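Local atomic coordinates of LAE5 (Uncultured bacterium, PDB entry 5JD3), a protein that probably hydrolyses carboxylic esters, as a lake-metagenome esterase of the GDSL-like lipase/acylhydrolase family. Residues 115-120 with 213-218; 168-173 with 197-202. One frame throughout, in Å; residues are numbered along the deposited sequence.

Interaction 1. Residues 115-120 with 213-218; sequences DVWRQF and DRIHPN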
loop_
_atom_site.group_PDB
_atom_site.type_symbol
_atom_site.label_atom_id
_atom_site.label_comp_id
_atom_site.label_asym_id
_atom_site.label_seq_id
_atom_site.Cartn_x
_atom_site.Cartn_y
_atom_site.Cartn_z
ATOM N N ASP A 115 1.977 11.939 -1.714
ATOM C CA ASP A 115 1.663 13.014 -0.780
ATOM C C ASP A 115 2.942 13.700 -0.311
ATOM O O ASP A 115 2.984 14.919 -0.143
ATOM C CB ASP A 115 0.884 12.472 0.420
ATOM C CG ASP A 115 -0.354 11.697 0.009
ATOM O OD1 ASP A 115 -1.473 12.144 0.336
ATOM O OD2 ASP A 115 -0.206 10.645 -0.647
ATOM N N VAL A 116 3.985 12.901 -0.112
ATOM C CA VAL A 116 5.280 13.409 0.322
ATOM C C VAL A 116 6.129 13.854 -0.866
ATOM O O VAL A 116 6.785 14.895 -0.818
ATOM C CB VAL A 116 6.056 12.341 1.128
ATOM C CG1 VAL A 116 7.468 12.814 1.437
ATOM C CG2 VAL A 116 5.310 11.994 2.406
ATOM N N TRP A 117 6.094 13.065 -1.936
ATOM C CA TRP A 117 6.978 13.260 -3.083
ATOM C C TRP A 117 6.798 14.614 -3.770
ATOM O O TRP A 117 7.776 15.229 -4.196
ATOM C CB TRP A 117 6.765 12.140 -4.103
ATOM C CG TRP A 117 7.981 11.834 -4.922
ATOM C CD1 TRP A 117 9.154 12.530 -4.939
ATOM C CD2 TRP A 117 8.146 10.744 -5.836
ATOM N NE1 TRP A 117 10.040 11.943 -5.810
ATOM C CE2 TRP A 117 9.446 10.846 -6.373
ATOM C CE3 TRP A 117 7.322 9.696 -6.254
ATOM C CZ2 TRP A 117 9.938 9.937 -7.307
ATOM C CZ3 TRP A 117 7.814 8.796 -7.182
ATOM C CH2 TRP A 117 9.110 8.922 -7.698
ATOM N N ARG A 118 5.555 15.075 -3.875
ATOM C CA ARG A 118 5.259 16.316 -4.583
ATOM C C ARG A 118 5.848 17.538 -3.885
ATOM O O ARG A 118 6.094 18.566 -4.518
ATOM C CB ARG A 118 3.749 16.491 -4.750
ATOM C CG ARG A 118 3.078 15.421 -5.604
ATOM C CD ARG A 118 3.541 15.461 -7.058
ATOM N NE ARG A 118 4.763 14.692 -7.279
ATOM C CZ ARG A 118 4.792 13.383 -7.506
ATOM N NH1 ARG A 118 5.950 12.767 -7.697
ATOM N NH2 ARG A 118 3.663 12.690 -7.541
ATOM N N GLN A 119 6.082 17.420 -2.583
ATOM C CA GLN A 119 6.657 18.516 -1.815
ATOM C C GLN A 119 8.138 18.701 -2.135
ATOM O O GLN A 119 8.752 19.678 -1.707
ATOM C CB GLN A 119 6.472 18.273 -0.314
ATOM C CG GLN A 119 5.031 18.032 0.103
ATOM C CD GLN A 119 4.892 17.756 1.587
ATOM O OE1 GLN A 119 5.547 18.391 2.414
ATOM N NE2 GLN A 119 4.035 16.801 1.933
ATOM N N PHE A 120 8.707 17.768 -2.893
ATOM C CA PHE A 120 10.137 17.804 -3.187
ATOM C C PHE A 120 10.467 17.914 -4.679
ATOM O O PHE A 120 11.449 18.561 -5.044
ATOM C CB PHE A 120 10.821 16.573 -2.590
ATOM C CG PHE A 120 10.815 16.551 -1.087
ATOM C CD1 PHE A 120 11.762 17.262 -0.369
ATOM C CD2 PHE A 120 9.861 15.827 -0.392
ATOM C CE1 PHE A 120 11.760 17.251 1.013
ATOM C CE2 PHE A 120 9.854 15.810 0.992
ATOM C CZ PHE A 120 10.804 16.524 1.695
ATOM N N ASP A 213 14.854 5.546 -8.946
ATOM C CA ASP A 213 14.204 6.712 -8.352
ATOM C C ASP A 213 13.837 6.487 -6.887
ATOM O O ASP A 213 13.134 7.302 -6.287
ATOM C CB ASP A 213 12.954 7.102 -9.154
ATOM C CG ASP A 213 11.922 5.983 -9.241
ATOM O OD1 ASP A 213 11.966 5.034 -8.430
ATOM O OD2 ASP A 213 11.047 6.063 -10.127
ATOM N N ARG A 214 14.299 5.369 -6.332
ATOM C CA ARG A 214 14.084 5.029 -4.926
ATOM C C ARG A 214 12.603 4.933 -4.552
ATOM O O ARG A 214 12.249 5.039 -3.378
ATOM C CB ARG A 214 14.782 6.049 -4.021
ATOM C CG ARG A 214 16.292 6.098 -4.199
ATOM C CD ARG A 214 16.932 7.148 -3.303
ATOM N NE ARG A 214 16.649 8.508 -3.752
ATOM C CZ ARG A 214 17.114 9.602 -3.156
ATOM N NH1 ARG A 214 17.885 9.498 -2.082
ATOM N NH2 ARG A 214 16.808 10.801 -3.634
ATOM N N ILE A 215 11.744 4.733 -5.548
ATOM C CA ILE A 215 10.309 4.606 -5.308
ATOM C C ILE A 215 9.708 3.435 -6.080
ATOM O O ILE A 215 9.060 2.570 -5.493
ATOM C CB ILE A 215 9.550 5.892 -5.685
ATOM C CG1 ILE A 215 9.857 7.005 -4.682
ATOM C CG2 ILE A 215 8.052 5.633 -5.720
ATOM C CD1 ILE A 215 9.453 6.673 -3.259
ATOM N N HIS A 216 9.914 3.420 -7.395
ATOM C CA HIS A 216 9.423 2.333 -8.241
ATOM C C HIS A 216 10.496 1.262 -8.411
ATOM O O HIS A 216 11.425 1.432 -9.201
ATOM C CB HIS A 216 8.992 2.863 -9.611
ATOM C CG HIS A 216 8.011 3.992 -9.545
ATOM N ND1 HIS A 216 8.390 5.313 -9.635
ATOM C CD2 HIS A 216 6.664 3.996 -9.405
ATOM C CE1 HIS A 216 7.320 6.083 -9.550
ATOM N NE2 HIS A 216 6.259 5.309 -9.410
ATOM N N PRO A 217 10.366 0.148 -7.677
ATOM C CA PRO A 217 11.415 -0.871 -7.654
ATOM C C PRO A 217 11.247 -1.926 -8.739
ATOM O O PRO A 217 10.222 -1.955 -9.420
ATOM C CB PRO A 217 11.241 -1.494 -6.272
ATOM C CG PRO A 217 9.754 -1.440 -6.055
ATOM C CD PRO A 217 9.244 -0.213 -6.792
ATOM N N ASN A 218 12.250 -2.784 -8.894
ATOM C CA ASN A 218 12.112 -3.957 -9.748
ATOM C C ASN A 218 11.255 -5.000 -9.038
ATOM O O ASN A 218 10.697 -4.726 -7.975
ATOM C CB ASN A 218 13.483 -4.531 -10.121
ATOM C CG ASN A 218 14.375 -4.764 -8.913
ATOM O OD1 ASN A 218 13.914 -4.780 -7.772
ATOM N ND2 ASN A 218 15.667 -4.951 -9.165
#
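The indole of Trp-117 lies with one face over Ile-215 while its benzo edge points at His-216. Ile-215 CG1 sits 3.7 Å from the centroid of the six-membered ring and 15° off its normal, a CH-pi contact, and CG2 comes in beside it at 3.5 Å from Trp-117 CZ3. The indole reaches this place because CG is turned anti to the backbone N (chi1 -151°), which carries the ring away from helix 113-121; Arg-118 NH1 lies over the opposite face, toward its rim. His-216 meets the rim obliquely, CE1 3.6 Å from Trp-117 CZ3, the two ring planes at 41°. The histidine is itself fixed from the Asp-213 side: ND1 gives a nearly straight bond, 2.8 Å to Asp-213 OD2, lying in the imidazole plane. Ile-215 N makes an Asx turn with the other carboxylate oxygen, OD1, and His-216 N, arriving from the same face, extends it to an Asx motif; together they probably limit the carboxylate's rotation. With NE2 of His-216 bonded to Ser-36 OG, the geometry is consistent with the Ser-His-Asp triad of the GDSL-like hydrolases. Ile-215 CG2 lies over the centre of one imidazole face, 3.9 Å from the plane of the His-216 ring, so this one side chain packs against both rings. With an alanine in place of Trp-117, Ile-215 CG1 would probably lose its CH-pi partner and a gap would be likely to open at the CE1 edge of His-216.

Interaction 2. Residues 168-173 with 197-202; sequences AMRARM and AFDRYL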
loop_
_atom_site.group_PDB
_atom_site.type_symbol
_atom_site.label_atom_id
_atom_site.label_comp_id
_atom_site.label_asym_id
_atom_site.label_seq_id
_atom_site.Cartn_x
_atom_site.Cartn_y
_atom_site.Cartn_z
ATOM N N ALA A 168 16.065 14.847 3.578
ATOM C CA ALA A 168 14.855 15.652 3.740
ATOM C C ALA A 168 13.578 14.892 3.390
ATOM O O ALA A 168 12.568 15.019 4.080
ATOM C CB ALA A 168 14.954 16.915 2.898
ATOM N N MET A 169 13.627 14.097 2.326
ATOM C CA MET A 169 12.450 13.354 1.887
ATOM C C MET A 169 12.241 12.075 2.699
ATOM O O MET A 169 11.106 11.702 2.994
ATOM C CB MET A 169 12.552 13.021 0.397
ATOM C CG MET A 169 11.416 12.147 -0.107
ATOM S SD MET A 169 11.121 12.278 -1.879
ATOM C CE MET A 169 10.057 10.858 -2.129
ATOM N N ARG A 170 13.333 11.406 3.059
ATOM C CA ARG A 170 13.244 10.206 3.886
ATOM C C ARG A 170 12.701 10.550 5.269
ATOM O O ARG A 170 11.840 9.848 5.800
ATOM C CB ARG A 170 14.610 9.525 4.011
ATOM C CG ARG A 170 14.647 8.401 5.042
ATOM C CD ARG A 170 13.649 7.300 4.710
ATOM N NE ARG A 170 13.328 6.477 5.874
ATOM C CZ ARG A 170 13.931 5.330 6.174
ATOM N NH1 ARG A 170 13.566 4.654 7.255
ATOM N NH2 ARG A 170 14.895 4.856 5.396
ATOM N N ALA A 171 13.208 11.636 5.844
ATOM C CA ALA A 171 12.751 12.095 7.152
ATOM C C ALA A 171 11.296 12.539 7.089
ATOM O O ALA A 171 10.533 12.331 8.032
ATOM C CB ALA A 171 13.630 13.227 7.654
ATOM N N ARG A 172 10.920 13.152 5.970
ATOM C CA ARG A 172 9.543 13.576 5.746
ATOM C C ARG A 172 8.640 12.364 5.556
ATOM O O ARG A 172 7.508 12.338 6.039
ATOM C CB ARG A 172 9.454 14.495 4.525
ATOM C CG ARG A 172 8.089 15.128 4.301
ATOM C CD ARG A 172 7.788 16.186 5.349
ATOM N NE ARG A 172 6.686 17.057 4.949
ATOM C CZ ARG A 172 6.206 18.045 5.697
ATOM N NH1 ARG A 172 6.730 18.291 6.890
ATOM N NH2 ARG A 172 5.202 18.788 5.252
ATOM N N MET A 173 9.149 11.362 4.846
ATOM C CA MET A 173 8.405 10.129 4.623
ATOM C C MET A 173 8.195 9.399 5.945
ATOM O O MET A 173 7.182 8.728 6.143
ATOM C CB MET A 173 9.137 9.230 3.622
ATOM C CG MET A 173 8.296 8.086 3.079
ATOM S SD MET A 173 6.983 8.645 1.974
ATOM C CE MET A 173 7.927 9.109 0.523
ATOM N N ALA A 197 10.922 -3.021 6.195
ATOM C CA ALA A 197 11.285 -4.147 5.344
ATOM C C ALA A 197 12.367 -3.742 4.351
ATOM O O ALA A 197 13.320 -4.486 4.121
ATOM C CB ALA A 197 10.062 -4.681 4.612
ATOM N N PHE A 198 12.216 -2.556 3.768
ATOM C CA PHE A 198 13.224 -2.029 2.856
ATOM C C PHE A 198 14.518 -1.719 3.601
ATOM O O PHE A 198 15.609 -1.946 3.077
ATOM C CB PHE A 198 12.714 -0.777 2.139
ATOM C CG PHE A 198 11.898 -1.070 0.909
ATOM C CD1 PHE A 198 12.467 -1.721 -0.173
ATOM C CD2 PHE A 198 10.569 -0.686 0.831
ATOM C CE1 PHE A 198 11.724 -1.992 -1.307
ATOM C CE2 PHE A 198 9.821 -0.954 -0.302
ATOM C CZ PHE A 198 10.400 -1.607 -1.372
ATOM N N ASP A 199 14.393 -1.212 4.824
ATOM C CA ASP A 199 15.558 -0.887 5.645
ATOM C C ASP A 199 16.406 -2.121 5.933
ATOM O O ASP A 199 17.630 -2.034 6.026
ATOM C CB ASP A 199 15.129 -0.232 6.960
ATOM C CG ASP A 199 14.605 1.178 6.766
ATOM O OD1 ASP A 199 14.694 1.696 5.632
ATOM O OD2 ASP A 199 14.116 1.772 7.749
ATOM N N ARG A 200 15.751 -3.268 6.079
ATOM C CA ARG A 200 16.458 -4.525 6.292
ATOM C C ARG A 200 17.170 -4.966 5.019
ATOM O O ARG A 200 18.312 -5.425 5.060
ATOM C CB ARG A 200 15.493 -5.612 6.767
ATOM C CG ARG A 200 15.352 -5.694 8.279
ATOM C CD ARG A 200 14.192 -6.589 8.681
ATOM N NE ARG A 200 12.928 -5.859 8.715
ATOM C CZ ARG A 200 11.758 -6.371 8.352
ATOM N NH1 ARG A 200 10.659 -5.632 8.417
ATOM N NH2 ARG A 200 11.686 -7.623 7.920
ATOM N N TYR A 201 16.487 -4.818 3.888
ATOM C CA TYR A 201 17.061 -5.155 2.591
ATOM C C TYR A 201 18.282 -4.291 2.291
ATOM O O TYR A 201 19.292 -4.783 1.788
ATOM C CB TYR A 201 16.016 -4.986 1.485
ATOM C CG TYR A 201 16.454 -5.501 0.130
ATOM C CD1 TYR A 201 16.105 -6.775 -0.296
ATOM C CD2 TYR A 201 17.214 -4.710 -0.726
ATOM C CE1 TYR A 201 16.502 -7.249 -1.534
ATOM C CE2 TYR A 201 17.617 -5.178 -1.962
ATOM C CZ TYR A 201 17.256 -6.445 -2.362
ATOM O OH TYR A 201 17.654 -6.910 -3.594
ATOM N N LEU A 202 18.182 -3.005 2.612
ATOM C CA LEU A 202 19.228 -2.038 2.282
ATOM C C LEU A 202 20.504 -2.224 3.101
ATOM O O LEU A 202 21.475 -1.492 2.916
ATOM C CB LEU A 202 18.700 -0.613 2.464
ATOM C CG LEU A 202 17.643 -0.172 1.451
ATOM C CD1 LEU A 202 17.044 1.173 1.837
ATOM C CD2 LEU A 202 18.238 -0.121 0.050
#
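Arg-170 and Asp-199 reach toward each other from two separate helices and meet in a salt bridge, guanidinium against carboxylate with their planes 23° apart. The firmer half is the bond from Arg-170 NH1 to Asp-199 OD2, 3.0 Å long, which uses the syn lone pair of that oxygen and is slightly tilted from the guanidinium plane. Its companion, from Arg-170 NH2 to Asp-199 OD1 at 3.2 Å, is weak and bent to 135°. Arg-170 spans the gap with CG anti to the backbone N (chi1 170°) and the chain bent at the next torsion. The bridge joins the start of helix 168-187 to the end of helix 194-201, two helices that flank strand 190-192 along the chain in this three-layer alpha/beta/alpha fold. On the buried side the guanidinium is held closely: NE pairs with Asp-174, NH2 also bonds to the backbone O of Glu-162, and the side chain packs on Phe-160. Counting NH1 in the salt bridge, all three guanidinium nitrogens have partners, which probably limits its rotation. The Asp-199 side is looser: that residue is partly exposed, its bond from NH2 is the weak one, and Arg-165 offers OD2 a long, weak ion pair, although Gln-195 steadies OD1 as a second partner. Within residues 168-173 and 197-202 this is the one pair in contact, and even the nearest CA atoms, Arg-170 CA and Asp-199 CA, are 11.5 Å apart.

In the fold
From the N terminus, the chain lays down the first three strands of the parallel sheet before reaching helix 113-121, the first partner of interaction 1. It then passes through helix 132-146 and strand 152-156 to helix 168-187, where interaction 2 begins; that contact closes a short loop that includes strand 190-192 at helix 194-201. Only afterwards do residues 213-218, before helix 219-232, close interaction 1, so interaction 2 is nested inside it. Their centres lie about 11 Å apart, and the two touch: Trp-117 and Phe-120 pack on Met-169, and Gln-119 OE1 probably accepts a hydrogen bond from Arg-172 NH2. Helix 168-187 thus links the loop carrying probable triad residues, through helix 113-121, with helix 194-201.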